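PDB 4XPX: bacteriohemerythrin from Methylococcus capsulatus, which binds oxygen reversibly at a site with two iron atoms and may store it or deliver it to oxygen-requiring enzymes. Local coordinates for residues N29-T34 and K45-L50. Residues are numbered along the deposited sequence; the frame is centred on the assembly and turned at random.
Sequences NKLHDT and KQLDAL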
ATOM      1  N   ASN A  29      -1.581   8.479   5.877  1.00  7.57           N
ATOM      2  CA  ASN A  29      -2.140   9.475   6.793  1.00  8.02           C
ATOM      3  C   ASN A  29      -1.713  10.860   6.422  1.00  7.96           C
ATOM      4  O   ASN A  29      -2.538  11.811   6.500  1.00  8.56           O
ATOM      5  CB  ASN A  29      -1.697   9.140   8.231  1.00  8.16           C
ATOM      6  CG  ASN A  29      -2.477   7.965   8.790  1.00  8.81           C
ATOM      7  OD1 ASN A  29      -3.491   7.567   8.237  1.00  9.55           O
ATOM      8  ND2 ASN A  29      -2.013   7.387   9.897  1.00  9.98           N
ATOM      9  N   LYS A  30      -0.453  11.044   6.035  1.00  8.18           N
ATOM     10  CA  LYS A  30       0.012  12.343   5.588  1.00  8.77           C
ATOM     11  C   LYS A  30      -0.725  12.761   4.354  1.00  8.46           C
ATOM     12  O   LYS A  30      -1.173  13.963   4.265  1.00  9.31           O
ATOM     13  CB  LYS A  30       1.497  12.360   5.361  1.00  9.91           C
ATOM     14  CG  LYS A  30       2.336  12.310   6.570  1.00 11.97           C
ATOM     15  CD  LYS A  30       3.794  12.243   6.230  1.00 16.11           C
ATOM     16  CE  LYS A  30       4.771  12.189   7.434  1.00 19.97           C
ATOM     17  NZ  LYS A  30       4.348  13.123   8.493  1.00 27.16           N
ATOM     18  N   LEU A  31      -0.865  11.900   3.389  1.00  8.33           N
ATOM     19  CA  LEU A  31      -1.577  12.260   2.172  1.00  8.46           C
ATOM     20  C   LEU A  31      -3.015  12.595   2.472  1.00  8.12           C
ATOM     21  O   LEU A  31      -3.571  13.584   1.877  1.00  8.93           O
ATOM     22  CB  LEU A  31      -1.527  11.095   1.168  1.00  8.52           C
ATOM     23  CG  LEU A  31      -2.176  11.395  -0.206  1.00  8.91           C
ATOM     24  CD1 LEU A  31      -1.618  12.590  -0.915  1.00 10.53           C
ATOM     25  CD2 LEU A  31      -2.076  10.145  -1.088  1.00 10.16           C
ATOM     26  N   HIS A  32      -3.610  11.950   3.370  1.00  7.99           N
ATOM     27  CA  HIS A  32      -5.046  12.105   3.689  1.00  8.12           C
ATOM     28  C   HIS A  32      -5.355  13.481   4.188  1.00  8.39           C
ATOM     29  O   HIS A  32      -6.369  14.088   3.798  1.00  9.41           O
ATOM     30  CB  HIS A  32      -5.477  11.064   4.725  1.00 20.00           C
ATOM     31  CG  HIS A  32      -6.932  11.121   5.070  1.00 20.00           C
ATOM     32  ND1 HIS A  32      -7.927  10.899   4.142  1.00 20.00           N
ATOM     33  CD2 HIS A  32      -7.561  11.374   6.242  1.00 20.00           C
ATOM     34  CE1 HIS A  32      -9.106  11.014   4.727  1.00 20.00           C
ATOM     35  NE2 HIS A  32      -8.913  11.301   6.002  1.00 20.00           N
ATOM     36  N   ASP A  33      -4.370  13.942   5.093  1.00  9.27           N
ATOM     37  CA  ASP A  33      -4.447  15.295   5.644  1.00 11.56           C
ATOM     38  C   ASP A  33      -4.248  16.315   4.576  1.00 10.43           C
ATOM     39  O   ASP A  33      -5.022  17.321   4.457  1.00 11.83           O
ATOM     40  CB  ASP A  33      -3.460  15.403   6.802  1.00 14.28           C
ATOM     41  CG  ASP A  33      -3.895  14.668   8.042  1.00 17.24           C
ATOM     42  OD1 ASP A  33      -5.056  14.238   8.215  1.00 22.28           O
ATOM     43  OD2 ASP A  33      -2.971  14.551   8.867  1.00 23.71           O
ATOM     44  N   THR A  34      -3.283  16.164   3.763  1.00 10.61           N
ATOM     45  CA  THR A  34      -3.006  17.118   2.692  1.00 11.29           C
ATOM     46  C   THR A  34      -4.110  17.142   1.671  1.00 10.01           C
ATOM     47  O   THR A  34      -4.403  18.232   1.012  1.00 10.91           O
ATOM     48  CB  THR A  34      -1.625  16.795   2.147  1.00 13.34           C
ATOM     49  OG1 THR A  34      -0.648  16.738   3.223  1.00 15.79           O
ATOM     50  CG2 THR A  34      -1.218  17.812   1.115  1.00 15.49           C
ATOM     51  N   LYS A  45       3.440  15.618  -4.347  1.00  9.27           N
ATOM     52  CA  LYS A  45       4.705  15.127  -3.785  1.00  9.50           C
ATOM     53  C   LYS A  45       4.413  13.966  -2.873  1.00  8.56           C
ATOM     54  O   LYS A  45       5.169  12.923  -2.884  1.00  8.99           O
ATOM     55  CB  LYS A  45       5.450  16.206  -3.004  1.00 10.79           C
ATOM     56  CG  LYS A  45       6.036  17.311  -3.838  1.00 14.76           C
ATOM     57  CD  LYS A  45       6.871  18.264  -2.979  1.00 19.60           C
ATOM     58  CE  LYS A  45       7.199  19.526  -3.790  1.00 26.21           C
ATOM     59  NZ  LYS A  45       8.071  19.319  -4.983  1.00 36.81           N
ATOM     60  N   GLN A  46       3.405  14.035  -2.023  1.00  8.34           N
ATOM     61  CA  GLN A  46       3.106  12.998  -1.074  1.00  8.65           C
ATOM     62  C   GLN A  46       2.507  11.780  -1.800  1.00  8.20           C
ATOM     63  O   GLN A  46       2.843  10.607  -1.437  1.00  8.77           O
ATOM     64  CB  GLN A  46       2.196  13.496   0.032  1.00  8.53           C
ATOM     65  CG  GLN A  46       2.005  12.468   1.159  1.00  9.97           C
ATOM     66  CD  GLN A  46       3.282  12.161   1.892  1.00  9.58           C
ATOM     67  OE1 GLN A  46       4.185  13.038   1.987  1.00 13.97           O
ATOM     68  NE2 GLN A  46       3.387  10.977   2.486  1.00 10.79           N
ATOM     69  N   LEU A  47       1.680  12.012  -2.830  1.00  7.97           N
ATOM     70  CA  LEU A  47       1.146  10.930  -3.619  1.00  8.32           C
ATOM     71  C   LEU A  47       2.300  10.112  -4.240  1.00  7.92           C
ATOM     72  O   LEU A  47       2.321   8.858  -4.189  1.00  8.18           O
ATOM     73  CB  LEU A  47       0.283  11.515  -4.750  1.00  8.81           C
ATOM     74  CG  LEU A  47      -0.272  10.521  -5.756  1.00  9.98           C
ATOM     75  CD1 LEU A  47      -1.297   9.634  -5.135  1.00 13.15           C
ATOM     76  CD2 LEU A  47      -0.779  11.253  -7.018  1.00 11.85           C
ATOM     77  N   ASP A  48       3.208  10.827  -4.870  1.00  8.27           N
ATOM     78  CA  ASP A  48       4.310  10.125  -5.549  1.00  8.74           C
ATOM     79  C   ASP A  48       5.184   9.365  -4.550  1.00  7.61           C
ATOM     80  O   ASP A  48       5.593   8.242  -4.827  1.00  8.12           O
ATOM     81  CB  ASP A  48       5.129  11.087  -6.358  1.00  9.23           C
ATOM     82  CG  ASP A  48       4.412  11.647  -7.588  1.00 10.73           C
ATOM     83  OD1 ASP A  48       3.382  11.153  -8.010  1.00 12.31           O
ATOM     84  OD2 ASP A  48       4.948  12.689  -8.151  1.00 13.81           O
ATOM     85  N   ALA A  49       5.470   9.952  -3.419  1.00  8.25           N
ATOM     86  CA  ALA A  49       6.279   9.274  -2.393  1.00  8.21           C
ATOM     87  C   ALA A  49       5.600   8.006  -1.911  1.00  7.30           C
ATOM     88  O   ALA A  49       6.231   6.962  -1.738  1.00  7.84           O
ATOM     89  CB  ALA A  49       6.577  10.234  -1.229  1.00  9.37           C
ATOM     90  N   LEU A  50       4.301   8.101  -1.633  1.00  7.79           N
ATOM     91  CA  LEU A  50       3.529   6.950  -1.161  1.00  7.64           C
ATOM     92  C   LEU A  50       3.564   5.832  -2.209  1.00  7.23           C
ATOM     93  O   LEU A  50       3.817   4.653  -1.869  1.00  7.65           O
ATOM     94  CB  LEU A  50       2.085   7.367  -0.914  1.00  7.77           C
ATOM     95  CG  LEU A  50       1.121   6.184  -0.663  1.00  7.58           C
ATOM     96  CD1 LEU A  50       1.421   5.432   0.585  1.00  8.34           C
ATOM     97  CD2 LEU A  50      -0.323   6.754  -0.630  1.00  9.71           C
TER
HETATM   98  O   HOH W   1       1.894  15.487   2.388  1.00 38.02           O
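L31 and Q46 run past each other in opposite directions, with CG of Q46 lying against the backbone of helix 15-34, 3.7 Å from both N and CA of L31. L31 in turn sends its two methyls to different neighbours. CD1 reaches the backbone of the facing helix, 3.9 Å from N of L47, and CD2 meets CD2 of L50 at 3.8 Å, the two leucine side chains crossing at about a right angle. CD1 of L47 lies a little farther from CD2 of L31, at 4.2 Å. On the outer side of this apolar patch the glutamine amide packs on K30, NE2 being 3.7 Å from CB of the lysine, whose amine end leads away from the contact. The two segments belong to consecutive helices, 15-34 and 40-67, of the hemerythrin four-helix bundle; the axes of segments 29-34 and 45-50 approach to 9.3 Å and run antiparallel at 158°, toward the end of the bundle that lies away from the iron pair. L50 is at the iron-facing end of segment 45-50, its side chain about 11 Å from a bound iron. No direct hydrogen bond joins the segments. Instead, a water bridges them, hydrogen-bonded to OG1 of T34 (3.0 Å) and donating a weak bond to OE1 of Q46. The bend of Q46 at chi2 (64°) swings its amide along helix 15-34, where NE2 hydrogen-bonds to the carbonyl oxygen of M27, one turn before L31. M27 and V28 also touch L50, while L47 also packs against L90 and F94 of helix 73-95.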